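Local coordinates for protein leucine aminopeptidase (Parabacteroides distasonis, PDB 3TC8) that probably acts as a zinc-dependent exopeptidase of the M28 family, with a likely aminopeptidase or glutaminyl-peptide cyclotransferase activity, at residues Tyr28-Asn33 / Ala134-Ala139; Ala45-Cys50 / Phe155-Asp160; Gly124-Gly129 / Glu288-Glu293; Leu199-Gly204 / Ser278-Gln283. All blocks are in the same frame, centred on the assembly; numbering follows the deposited sequence. Where two conformers were deposited one is given.

Contact 1: residues Tyr28-Asn33 / Ala134-Ala139; sequences YAYVAN and ALLEIA
Y30 lays its ring against L136 where helices 24-36 and 125-144 meet in the alpha/beta fold of the M28 peptidases. The tight part is small and apolar. L136 CB sits over one face of the phenol ring in a CH-pi contact, 3.8 Å from the ring centroid and displaced toward the CD2 rim, where Y30 CD2 comes within 3.6 Å of L136 CB. L136 CD1 lies over the same face, nearer the CG and CD1 end of the ring, 3.8 Å from Y30 CG. Both side chains have CG anti to the carbonyl carbon (chi1 -74° for Y30, -72° for L136), and their axes run obliquely past each other. Y30 directs its hydroxyl to E57 of helix 45-60, bridging three helices. Cutting Y30 back to alanine is likely to bare L136 CB and CD1 on this side and to leave E57 without the phenol hydroxyl. Beyond the ring the contact loosens and turns polar. E137, bent at chi2, spends its carboxylate oxygens on R140 and S26 (OE1) and on Q141 and the backbone N of N23 (OE2), and the carboxylate comes no nearer to the ring than 4.1 Å, from E137 OE1 to Y30 CE2.

Contact 2: residues Ala45-Cys50 / Phe155-Asp160; sequences AAHKAC and FFDAED
H47 of helix 45-60 reaches across to D157, just past the end of strand 150-156, and a hydrogen bond between the two side chains joins the segments. W103 stacks on the imidazole of H47. Along the second segment, F155 and F156 still belong to the strand: F155 packs against V132, L135 and L136 of helix 125-144, and F156 bonds through its backbone to A101 and W103. D157 follows, with CG anti to the backbone N (chi1 -158°), which carries the carboxylate out to the histidine. H47 NE2 donates to D157 OD1 at 2.8 Å, almost straight at 174°. The oxygen lies in the plane of the imidazole and is approached on its syn side, 17° out of the carboxylate plane. Ring and carboxylate planes differ by only 21°, and the other oxygen, D157 OD2, stands 3.0 Å from H47 CE1. OD1 also takes a weak bond from A158 N at 2.8 Å, while OD2 accepts from R83 N, so the buried carboxylate is fixed from both oxygens. With a leucine in place of D157, the H47 N-H and the R83 amide are likely to lose their acceptor, leaving the imidazole held mainly by its stack on W103. At A158 the chain turns into the loop, and E159 and D160 bond by their backbone N atoms to D104. D160 binds the zinc ion. The H47-D157 pair is thus a buried histidine-carboxylate hydrogen bond at the carboxyl end of a sheet strand, whose following loop supplies a metal ligand.

Contact 3: residues Gly124-Gly129 / Glu288-Glu293; sequences GADDGG and ENIDRE
I290 leans into the first turn of helix 125-144, filling the angle between A125 and D126 just before helix 292-308 begins. From CB, a chi1 of -56° swings CG1 toward A125, and CG1 comes to A125 CB at 4.0 Å. The terminal methyl, CD1, goes furthest in: it is 3.7 Å from D126 N, 3.8 Å from D126 CB and 3.8 Å from A125 O, so it rests on the backbone of the turn as much as on its side chains. D126 crosses it obliquely and sends its carboxylate elsewhere, with OD2 bonded to the Y279 hydroxyl and OD1 to the backbone N of G203. The turn itself is a wider pi-type one, closed by G129 N to G124 O at 2.9 Å, and D127 within it is the centre of an inverse gamma turn and a ligand of the zinc ion. What crosses between the segments is therefore purely van der Waals: a hydrocarbon end set against a helix start whose D126 and D127 amides are both held by the carboxylate of D285, next to the metal ligand.

Contact 4: residues Leu199-Gly204 / Ser278-Gln283; sequences LDMVGG and SYWHTQ. With EDO (1,2-ethanediol), chain D.
Aromatic packing around a selenomethionine joins the segment at the end of strand 195-200 to the loop that carries zinc ligand H281, at the rim of the metal site. The selenium of M201 lies 3.7 Å from W280 CD1, a Met-aromatic contact that meets the indole obliquely, 4.7 Å from the centroid of its five-membered ring. M201 is bent at chi3 (87°), which turns its CE methyl toward Y279, where CE comes to 3.9 Å from Y279 CE1. M201 and W280 cross at about a right angle, whereas M201 and Y279 run past each other in opposite directions. Y279 OH also reaches the backbone at G204 CA, 3.5 Å away, close enough that a side chain at this glycine would collide with it; the hydroxyl itself is bonded to D126. The second loop is shaped by a type II beta turn from Y279 to T282, in which Y279 O accepts from both T282 N and T282 OG1, the latter at 2.8 Å and from above the carbonyl plane. Within that turn the W280 and H281 rings lie face to face, H281 CG 3.6 Å above the indole plane. At the edge of the indole, W280 NE1 donates to O2 of the 1,2-ethanediol at 2.8 Å, nearly straight at 169°. A solvent molecule, probably from the crystallisation liquor, thus occupies a polar spot beside the zinc, where the indole N-H offers a hydrogen-bond donor and M201 gives an apolar wall.

How the contacts relate
The four contacts lie within one alpha/beta fold, 3 and 4 on the same side of its centre. Contacts 1 and 3 share helix 125-144, their centres about 10 Å apart, and V31 of the first packs on A125 and G129 of the second. Contact 2 lies about 15 Å from contact 1, touching it through the F155 ring, and its strand 150-156 follows that helix in the chain. Contact 4, about 7 Å from contact 3, is nested inside the loop that contact 3 closes, while contacts 1 and 2 interleave along the sequence. D127, D160 and H281, one each from contacts 3, 2 and 4, converge on the zinc ion, so residues far apart in sequence build a single metal site.

Contact 1: residues Tyr28-Asn33 / Ala134-Ala139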
loop_
_atom_site.group_PDB
_atom_site.type_symbol
_atom_site.label_atom_id
_atom_site.label_comp_id
_atom_site.label_asym_id
_atom_site.label_seq_id
_atom_site.Cartn_x
_atom_site.Cartn_y
_atom_site.Cartn_z
ATOM N N TYR A 28 -7.263 10.728 -6.286
ATOM C CA TYR A 28 -8.615 10.371 -5.888
ATOM C C TYR A 28 -9.330 9.590 -6.990
ATOM O O TYR A 28 -9.960 8.562 -6.745
ATOM C CB TYR A 28 -9.377 11.650 -5.545
ATOM C CG TYR A 28 -10.786 11.432 -5.075
ATOM C CD1 TYR A 28 -11.828 11.181 -5.951
ATOM C CD2 TYR A 28 -11.067 11.484 -3.718
ATOM C CE1 TYR A 28 -13.136 10.984 -5.436
ATOM C CE2 TYR A 28 -12.350 11.286 -3.209
ATOM C CZ TYR A 28 -13.356 11.029 -4.067
ATOM O OH TYR A 28 -14.651 10.825 -3.569
ATOM N N ALA A 29 -9.188 10.050 -8.226
ATOM C CA ALA A 29 -9.814 9.372 -9.341
ATOM C C ALA A 29 -9.220 7.986 -9.534
ATOM O O ALA A 29 -9.956 7.069 -9.948
ATOM C CB ALA A 29 -9.693 10.202 -10.615
ATOM N N TYR A 30 -7.913 7.800 -9.306
ATOM C CA TYR A 30 -7.341 6.441 -9.356
ATOM C C TYR A 30 -7.935 5.535 -8.295
ATOM O O TYR A 30 -8.106 4.329 -8.526
ATOM C CB TYR A 30 -5.816 6.476 -9.269
ATOM C CG TYR A 30 -5.073 6.939 -10.484
ATOM C CD1 TYR A 30 -5.356 6.401 -11.729
ATOM C CD2 TYR A 30 -4.072 7.871 -10.406
ATOM C CE1 TYR A 30 -4.641 6.795 -12.868
ATOM C CE2 TYR A 30 -3.359 8.258 -11.520
ATOM C CZ TYR A 30 -3.659 7.712 -12.756
ATOM O OH TYR A 30 -2.925 8.124 -13.850
ATOM N N VAL A 31 -8.193 6.049 -7.091
ATOM C CA VAL A 31 -8.896 5.276 -6.084
ATOM C C VAL A 31 -10.270 4.890 -6.595
ATOM O O VAL A 31 -10.683 3.719 -6.506
ATOM C CB VAL A 31 -8.965 6.010 -4.709
ATOM C CG1 VAL A 31 -9.638 5.137 -3.666
ATOM C CG2 VAL A 31 -7.591 6.450 -4.210
ATOM N N ALA A 32 -11.008 5.883 -7.076
ATOM C CA ALA A 32 -12.362 5.642 -7.568
ATOM C C ALA A 32 -12.364 4.591 -8.694
ATOM O O ALA A 32 -13.265 3.752 -8.774
ATOM C CB ALA A 32 -12.956 6.973 -8.085
ATOM N N ASN A 33 -11.363 4.639 -9.563
ATOM C CA ASN A 33 -11.311 3.710 -10.688
ATOM C C ASN A 33 -11.125 2.273 -10.206
ATOM O O ASN A 33 -11.717 1.367 -10.775
ATOM C CB ASN A 33 -10.198 4.060 -11.670
ATOM C CG ASN A 33 -10.500 5.313 -12.484
ATOM O OD1 ASN A 33 -11.625 5.823 -12.493
ATOM N ND2 ASN A 33 -9.469 5.841 -13.146
ATOM N N ALA A 134 -2.478 6.642 -4.633
ATOM C CA ALA A 134 -1.383 7.554 -4.360
ATOM C C ALA A 134 -0.148 7.151 -5.161
ATOM O O ALA A 134 0.535 7.997 -5.760
ATOM C CB ALA A 134 -1.089 7.673 -2.901
ATOM N N LEU A 135 0.178 5.858 -5.170
ATOM C CA LEU A 135 1.331 5.392 -5.921
ATOM C C LEU A 135 1.161 5.546 -7.419
ATOM O O LEU A 135 2.149 5.823 -8.113
ATOM C CB LEU A 135 1.669 3.947 -5.587
ATOM C CG LEU A 135 2.273 3.715 -4.204
ATOM C CD1 LEU A 135 2.629 2.254 -3.983
ATOM C CD2 LEU A 135 3.500 4.590 -3.910
ATOM N N LEU A 136 -0.036 5.383 -7.970
ATOM C CA LEU A 136 -0.253 5.638 -9.361
ATOM C C LEU A 136 0.031 7.085 -9.702
ATOM O O LEU A 136 0.657 7.356 -10.725
ATOM C CB LEU A 136 -1.669 5.256 -9.830
ATOM C CG LEU A 136 -1.946 3.748 -9.933
ATOM C CD1 LEU A 136 -3.462 3.551 -10.096
ATOM C CD2 LEU A 136 -1.204 3.130 -11.145
ATOM N N GLU A 137 -0.422 8.013 -8.880
ATOM C CA GLU A 137 -0.152 9.417 -9.146
ATOM C C GLU A 137 1.330 9.747 -9.010
ATOM O O GLU A 137 1.899 10.491 -9.817
ATOM C CB GLU A 137 -1.026 10.279 -8.266
ATOM C CG GLU A 137 -0.738 11.766 -8.353
ATOM C CD GLU A 137 -0.845 12.361 -9.748
ATOM O OE1 GLU A 137 -1.481 11.751 -10.641
ATOM O OE2 GLU A 137 -0.342 13.510 -9.954
ATOM N N ILE A 138 2.006 9.163 -8.020
ATOM C CA ILE A 138 3.455 9.294 -7.868
ATOM C C ILE A 138 4.163 8.772 -9.110
ATOM O O ILE A 138 5.035 9.417 -9.679
ATOM C CB ILE A 138 3.925 8.606 -6.578
ATOM C CG1 ILE A 138 3.512 9.422 -5.358
ATOM C CG2 ILE A 138 5.455 8.343 -6.589
ATOM C CD1 ILE A 138 3.484 8.662 -4.081
ATOM N N ALA A 139 3.740 7.591 -9.589
ATOM C CA ALA A 139 4.338 6.988 -10.741
ATOM C C ALA A 139 4.091 7.828 -12.008
ATOM O O ALA A 139 4.959 7.933 -12.882
ATOM C CB ALA A 139 3.772 5.549 -10.909
#

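Contact 2: residues Ala45-Cys50 / Phe155-Asp160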
loop_
_atom_site.group_PDB
_atom_site.type_symbol
_atom_site.label_atom_id
_atom_site.label_comp_id
_atom_site.label_asym_id
_atom_site.label_seq_id
_atom_site.Cartn_x
_atom_site.Cartn_y
_atom_site.Cartn_z
ATOM N N ALA A 45 -13.687 -11.808 -11.147
ATOM C CA ALA A 45 -13.588 -10.992 -12.347
ATOM C C ALA A 45 -13.105 -9.577 -12.065
ATOM O O ALA A 45 -12.337 -9.019 -12.854
ATOM C CB ALA A 45 -14.938 -10.964 -13.104
ATOM N N ALA A 46 -13.571 -8.980 -10.983
ATOM C CA ALA A 46 -13.163 -7.594 -10.621
ATOM C C ALA A 46 -11.663 -7.533 -10.381
ATOM O O ALA A 46 -11.007 -6.579 -10.810
ATOM C CB ALA A 46 -13.899 -7.125 -9.420
ATOM N N HIS A 47 -11.117 -8.539 -9.714
ATOM C CA HIS A 47 -9.672 -8.609 -9.471
ATOM C C HIS A 47 -8.886 -8.699 -10.770
ATOM O O HIS A 47 -7.927 -7.961 -10.985
ATOM C CB HIS A 47 -9.433 -9.796 -8.542
ATOM C CG HIS A 47 -8.036 -9.974 -8.053
ATOM N ND1 HIS A 47 -7.108 -10.730 -8.727
ATOM C CD2 HIS A 47 -7.453 -9.545 -6.897
ATOM C CE1 HIS A 47 -6.009 -10.758 -7.977
ATOM N NE2 HIS A 47 -6.186 -10.041 -6.884
ATOM N N LYS A 48 -9.325 -9.568 -11.672
ATOM C CA LYS A 48 -8.600 -9.706 -12.906
ATOM C C LYS A 48 -8.664 -8.416 -13.743
ATOM O O LYS A 48 -7.665 -7.979 -14.329
ATOM C CB LYS A 48 -9.078 -10.960 -13.615
ATOM C CG LYS A 48 -8.680 -12.201 -12.798
ATOM C CD LYS A 48 -9.218 -13.504 -13.359
ATOM C CE LYS A 48 -9.102 -14.640 -12.328
ATOM N NZ LYS A 48 -7.712 -14.876 -11.871
ATOM N N ALA A 49 -9.839 -7.792 -13.788
ATOM C CA ALA A 49 -10.016 -6.567 -14.561
ATOM C C ALA A 49 -9.210 -5.419 -13.955
ATOM O O ALA A 49 -8.521 -4.662 -14.688
ATOM C CB ALA A 49 -11.494 -6.200 -14.652
ATOM N N CYS A 50 -9.230 -5.266 -12.651
ATOM C CA CYS A 50 -8.481 -4.200 -12.020
ATOM C C CYS A 50 -6.982 -4.395 -12.145
ATOM O O CYS A 50 -6.261 -3.455 -12.433
ATOM C CB CYS A 50 -8.901 -4.074 -10.565
ATOM S SG CYS A 50 -8.169 -2.630 -9.742
ATOM N N PHE A 155 2.589 -3.210 -6.484
ATOM C CA PHE A 155 1.274 -3.494 -5.958
ATOM C C PHE A 155 1.240 -4.994 -5.594
ATOM O O PHE A 155 1.241 -5.848 -6.467
ATOM C CB PHE A 155 0.190 -3.134 -6.954
ATOM C CG PHE A 155 0.274 -1.710 -7.492
ATOM C CD1 PHE A 155 0.657 -0.649 -6.697
ATOM C CD2 PHE A 155 -0.060 -1.480 -8.810
ATOM C CE1 PHE A 155 0.707 0.631 -7.247
ATOM C CE2 PHE A 155 -0.037 -0.173 -9.349
ATOM C CZ PHE A 155 0.360 0.860 -8.521
ATOM N N PHE A 156 1.234 -5.248 -4.292
ATOM C CA PHE A 156 1.223 -6.619 -3.768
ATOM C C PHE A 156 -0.214 -7.117 -3.616
ATOM O O PHE A 156 -1.095 -6.413 -3.178
ATOM C CB PHE A 156 1.946 -6.675 -2.423
ATOM C CG PHE A 156 3.432 -6.536 -2.534
ATOM C CD1 PHE A 156 4.194 -7.518 -3.100
ATOM C CD2 PHE A 156 4.095 -5.429 -2.001
ATOM C CE1 PHE A 156 5.550 -7.415 -3.175
ATOM C CE2 PHE A 156 5.482 -5.347 -2.091
ATOM C CZ PHE A 156 6.206 -6.350 -2.639
ATOM N N ASP A 157 -0.383 -8.372 -3.990
ATOM C CA ASP A 157 -1.675 -9.029 -3.927
ATOM C C ASP A 157 -1.843 -9.839 -2.678
ATOM O O ASP A 157 -0.900 -10.093 -1.914
ATOM C CB ASP A 157 -1.834 -9.959 -5.157
ATOM C CG ASP A 157 -3.249 -10.299 -5.532
ATOM O OD1 ASP A 157 -4.216 -9.800 -4.908
ATOM O OD2 ASP A 157 -3.383 -11.010 -6.554
ATOM N N ALA A 158 -3.089 -10.181 -2.412
ATOM C CA ALA A 158 -3.440 -11.161 -1.392
ATOM C C ALA A 158 -2.881 -10.758 -0.025
ATOM O O ALA A 158 -2.492 -11.628 0.768
ATOM C CB ALA A 158 -3.027 -12.542 -1.808
ATOM N N GLU A 159 -2.937 -9.475 0.305
ATOM C CA GLU A 159 -2.531 -9.016 1.600
ATOM C C GLU A 159 -3.604 -9.218 2.662
ATOM O O GLU A 159 -3.268 -9.386 3.826
ATOM C CB GLU A 159 -2.135 -7.534 1.531
ATOM C CG GLU A 159 -1.698 -6.915 2.864
ATOM C CD GLU A 159 -2.778 -6.471 3.818
ATOM O OE1 GLU A 159 -3.889 -6.156 3.324
ATOM O OE2 GLU A 159 -2.490 -6.446 5.070
ATOM N N ASP A 160 -4.862 -9.111 2.227
ATOM C CA ASP A 160 -5.969 -8.889 3.175
ATOM C C ASP A 160 -6.966 -10.070 3.177
ATOM O O ASP A 160 -8.152 -9.860 3.427
ATOM C CB ASP A 160 -6.675 -7.569 2.887
ATOM C CG ASP A 160 -7.050 -6.822 4.128
ATOM O OD1 ASP A 160 -6.663 -7.205 5.239
ATOM O OD2 ASP A 160 -7.710 -5.816 4.020
#

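Contact 3: residues Gly124-Gly129 / Glu288-Glu293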
loop_
_atom_site.group_PDB
_atom_site.type_symbol
_atom_site.label_atom_id
_atom_site.label_comp_id
_atom_site.label_asym_id
_atom_site.label_seq_id
_atom_site.Cartn_x
_atom_site.Cartn_y
_atom_site.Cartn_z
ATOM N N GLY A 124 -12.888 -1.712 -0.054
ATOM C CA GLY A 124 -11.491 -1.506 0.160
ATOM C C GLY A 124 -10.985 -0.219 -0.450
ATOM O O GLY A 124 -9.872 -0.147 -0.983
ATOM N N ALA A 125 -11.777 0.848 -0.333
ATOM C CA ALA A 125 -11.381 2.132 -0.891
ATOM C C ALA A 125 -10.137 2.651 -0.159
ATOM O O ALA A 125 -9.189 3.091 -0.826
ATOM C CB ALA A 125 -12.519 3.137 -0.735
ATOM N N ASP A 126 -10.159 2.673 1.179
ATOM C CA ASP A 126 -8.998 3.113 1.922
ATOM C C ASP A 126 -8.005 1.968 2.082
ATOM O O ASP A 126 -6.793 2.154 1.901
ATOM C CB ASP A 126 -9.399 3.715 3.251
ATOM C CG ASP A 126 -8.361 4.610 3.880
ATOM O OD1 ASP A 126 -7.452 5.079 3.168
ATOM O OD2 ASP A 126 -8.486 4.844 5.105
ATOM N N ASP A 127 -8.477 0.779 2.466
ATOM C CA ASP A 127 -7.653 -0.401 2.672
ATOM C C ASP A 127 -7.466 -1.105 1.342
ATOM O O ASP A 127 -8.184 -2.032 0.981
ATOM C CB ASP A 127 -8.307 -1.250 3.697
ATOM C CG ASP A 127 -7.455 -2.328 4.284
ATOM O OD1 ASP A 127 -6.359 -2.610 3.787
ATOM O OD2 ASP A 127 -7.967 -2.936 5.267
ATOM N N GLY A 128 -6.493 -0.630 0.590
ATOM C CA GLY A 128 -6.135 -1.060 -0.745
ATOM C C GLY A 128 -6.154 0.088 -1.743
ATOM O O GLY A 128 -5.122 0.482 -2.308
ATOM N N GLY A 129 -7.309 0.658 -1.989
ATOM C CA GLY A 129 -7.405 1.680 -2.997
ATOM C C GLY A 129 -6.514 2.860 -2.783
ATOM O O GLY A 129 -5.896 3.349 -3.720
ATOM N N GLU A 288 -16.714 7.135 0.555
ATOM C CA GLU A 288 -17.112 8.301 1.312
ATOM C C GLU A 288 -16.032 8.825 2.259
ATOM O O GLU A 288 -16.012 10.031 2.507
ATOM C CB GLU A 288 -18.418 8.056 2.065
ATOM C CG GLU A 288 -19.559 7.559 1.183
ATOM C CD GLU A 288 -20.845 7.311 1.920
ATOM O OE1 GLU A 288 -21.508 6.313 1.582
ATOM O OE2 GLU A 288 -21.178 8.118 2.811
ATOM N N ASN A 289 -15.104 7.974 2.690
ATOM C CA ASN A 289 -14.069 8.449 3.594
ATOM C C ASN A 289 -12.870 9.064 2.893
ATOM O O ASN A 289 -12.006 9.619 3.555
ATOM C CB ASN A 289 -13.560 7.315 4.459
ATOM C CG ASN A 289 -14.654 6.599 5.183
ATOM O OD1 ASN A 289 -14.846 5.350 4.984
ATOM N ND2 ASN A 289 -15.377 7.299 6.002
ATOM N N ILE A 290 -12.742 8.864 1.584
ATOM C CA ILE A 290 -11.536 9.231 0.883
ATOM C C ILE A 290 -11.483 10.735 0.723
ATOM O O ILE A 290 -12.478 11.365 0.372
ATOM C CB ILE A 290 -11.442 8.480 -0.452
ATOM C CG1 ILE A 290 -11.536 6.945 -0.210
ATOM C CG2 ILE A 290 -10.152 8.832 -1.218
ATOM C CD1 ILE A 290 -10.436 6.347 0.663
ATOM N N ASP A 291 -10.303 11.292 0.973
ATOM C CA ASP A 291 -10.131 12.729 1.100
ATOM C C ASP A 291 -8.896 13.190 0.347
ATOM O O ASP A 291 -7.795 12.670 0.562
ATOM C CB ASP A 291 -10.037 13.068 2.578
ATOM C CG ASP A 291 -9.992 14.489 2.829
ATOM O OD1 ASP A 291 -8.873 15.056 2.808
ATOM O OD2 ASP A 291 -11.058 15.068 3.098
ATOM N N ARG A 292 -9.060 14.163 -0.544
ATOM C CA ARG A 292 -7.978 14.679 -1.344
ATOM C C ARG A 292 -6.868 15.288 -0.484
ATOM O O ARG A 292 -5.708 15.218 -0.868
ATOM C CB ARG A 292 -8.509 15.683 -2.344
ATOM C CG ARG A 292 -9.293 15.070 -3.440
ATOM C CD ARG A 292 -10.127 16.101 -4.188
ATOM N NE ARG A 292 -10.877 15.539 -5.319
ATOM C CZ ARG A 292 -12.045 14.941 -5.218
ATOM N NH1 ARG A 292 -12.622 14.793 -4.035
ATOM N NH2 ARG A 292 -12.667 14.527 -6.310
ATOM N N GLU A 293 -7.224 15.957 0.596
ATOM C CA GLU A 293 -6.196 16.585 1.418
ATOM C C GLU A 293 -5.290 15.526 2.061
ATOM O O GLU A 293 -4.080 15.725 2.166
ATOM C CB GLU A 293 -6.812 17.549 2.434
ATOM C CG GLU A 293 -7.257 18.907 1.861
ATOM C CD GLU A 293 -8.232 18.830 0.693
ATOM O OE1 GLU A 293 -7.839 19.150 -0.468
ATOM O OE2 GLU A 293 -9.415 18.487 0.928
#

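Contact 4: residues Leu199-Gly204 / Ser278-Gln283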
loop_
_atom_site.group_PDB
_atom_site.type_symbol
_atom_site.label_atom_id
_atom_site.label_comp_id
_atom_site.label_asym_id
_atom_site.label_seq_id
_atom_site.Cartn_x
_atom_site.Cartn_y
_atom_site.Cartn_z
ATOM N N LEU A 199 2.583 2.412 1.605
ATOM C CA LEU A 199 1.427 3.240 1.855
ATOM C C LEU A 199 0.249 2.292 2.083
ATOM O O LEU A 199 -0.069 1.482 1.196
ATOM C CB LEU A 199 1.109 4.145 0.675
ATOM C CG LEU A 199 2.243 5.071 0.180
ATOM C CD1 LEU A 199 1.745 5.954 -0.949
ATOM C CD2 LEU A 199 2.817 5.841 1.337
ATOM N N ASP A 200 -0.434 2.446 3.185
ATOM C CA ASP A 200 -1.610 1.626 3.494
ATOM C C ASP A 200 -2.624 2.492 4.229
ATOM O O ASP A 200 -2.263 3.064 5.242
ATOM C CB ASP A 200 -1.174 0.416 4.333
ATOM C CG ASP A 200 -2.239 -0.631 4.535
ATOM O OD1 ASP A 200 -3.318 -0.566 3.926
ATOM O OD2 ASP A 200 -1.998 -1.629 5.302
HETATM N N MSE A 201 -3.839 2.623 3.720
HETATM C CA MSE A 201 -4.835 3.475 4.386
HETATM C C MSE A 201 -4.344 4.913 4.574
HETATM O O MSE A 201 -4.236 5.419 5.694
HETATM C CB MSE A 201 -5.346 2.844 5.720
HETATM C CG MSE A 201 -6.068 1.512 5.486
HETATM SE SE MSE A 201 -6.865 0.758 6.995
HETATM C CE MSE A 201 -8.415 1.586 6.892
ATOM N N VAL A 202 -4.035 5.502 3.434
ATOM C CA VAL A 202 -3.530 6.858 3.328
ATOM C C VAL A 202 -4.525 7.824 2.688
ATOM O O VAL A 202 -4.142 8.896 2.240
ATOM C CB VAL A 202 -2.175 6.912 2.604
ATOM C CG1 VAL A 202 -1.104 6.193 3.419
ATOM C CG2 VAL A 202 -2.288 6.419 1.196
ATOM N N GLY A 203 -5.813 7.456 2.677
ATOM C CA GLY A 203 -6.814 8.292 2.077
ATOM C C GLY A 203 -7.884 8.840 2.969
ATOM O O GLY A 203 -8.691 9.667 2.511
ATOM N N GLY A 204 -7.986 8.394 4.207
ATOM C CA GLY A 204 -9.103 8.768 5.052
ATOM C C GLY A 204 -9.053 10.211 5.492
ATOM O O GLY A 204 -7.995 10.732 5.858
ATOM N N SER A 278 -12.244 3.722 12.116
ATOM C CA SER A 278 -13.521 3.159 12.554
ATOM C C SER A 278 -14.137 2.181 11.565
ATOM O O SER A 278 -14.805 1.219 11.954
ATOM C CB SER A 278 -14.511 4.279 12.874
ATOM O OG SER A 278 -14.822 5.024 11.720
ATOM N N TYR A 279 -13.922 2.447 10.274
ATOM C CA TYR A 279 -14.499 1.684 9.198
ATOM C C TYR A 279 -13.637 0.528 8.724
ATOM O O TYR A 279 -14.032 -0.180 7.783
ATOM C CB TYR A 279 -14.850 2.643 8.038
ATOM C CG TYR A 279 -13.678 3.501 7.613
ATOM C CD1 TYR A 279 -12.683 2.997 6.789
ATOM C CD2 TYR A 279 -13.595 4.819 8.019
ATOM C CE1 TYR A 279 -11.601 3.786 6.398
ATOM C CE2 TYR A 279 -12.506 5.597 7.670
ATOM C CZ TYR A 279 -11.521 5.085 6.863
ATOM O OH TYR A 279 -10.490 5.935 6.513
ATOM N N TRP A 280 -12.488 0.310 9.330
ATOM C CA TRP A 280 -11.582 -0.761 8.933
ATOM C C TRP A 280 -12.266 -2.143 9.010
ATOM O O TRP A 280 -12.876 -2.488 10.023
ATOM C CB TRP A 280 -10.365 -0.756 9.845
ATOM C CG TRP A 280 -9.425 -1.887 9.679
ATOM C CD1 TRP A 280 -8.551 -2.093 8.661
ATOM C CD2 TRP A 280 -9.234 -2.973 10.575
ATOM N NE1 TRP A 280 -7.805 -3.187 8.882
ATOM C CE2 TRP A 280 -8.221 -3.774 10.044
ATOM C CE3 TRP A 280 -9.827 -3.354 11.789
ATOM C CZ2 TRP A 280 -7.747 -4.932 10.708
ATOM C CZ3 TRP A 280 -9.370 -4.482 12.434
ATOM C CH2 TRP A 280 -8.347 -5.233 11.904
ATOM N N HIS A 281 -12.198 -2.869 7.909
ATOM C CA HIS A 281 -12.764 -4.220 7.843
ATOM C C HIS A 281 -14.285 -4.237 8.111
ATOM O O HIS A 281 -14.845 -5.189 8.666
ATOM C CB HIS A 281 -11.957 -5.224 8.688
ATOM C CG HIS A 281 -10.646 -5.539 8.046
ATOM N ND1 HIS A 281 -9.801 -6.528 8.490
ATOM C CD2 HIS A 281 -10.044 -4.987 6.955
ATOM C CE1 HIS A 281 -8.726 -6.555 7.711
ATOM N NE2 HIS A 281 -8.857 -5.645 6.760
ATOM N N THR A 282 -14.915 -3.162 7.680
ATOM C CA THR A 282 -16.366 -3.044 7.652
ATOM C C THR A 282 -16.831 -2.644 6.267
ATOM O O THR A 282 -16.043 -2.208 5.411
ATOM C CB THR A 282 -16.888 -1.944 8.623
ATOM O OG1 THR A 282 -16.744 -0.634 8.030
ATOM C CG2 THR A 282 -16.260 -1.983 10.006
ATOM N N GLN A 283 -18.146 -2.738 6.043
ATOM C CA GLN A 283 -18.740 -2.279 4.810
ATOM C C GLN A 283 -18.557 -0.806 4.529
ATOM O O GLN A 283 -18.634 -0.405 3.350
ATOM C CB GLN A 283 -20.230 -2.619 4.792
ATOM C CG GLN A 283 -20.492 -4.115 4.551
ATOM C CD GLN A 283 -20.236 -4.509 3.135
ATOM O OE1 GLN A 283 -21.050 -4.177 2.262
ATOM N NE2 GLN A 283 -19.123 -5.195 2.874
HETATM C C1 EDO D . -3.808 -3.030 7.931
HETATM O O1 EDO D . -3.186 -4.176 7.355
HETATM C C2 EDO D . -5.152 -2.763 7.272
HETATM O O2 EDO D . -5.909 -3.979 6.967
#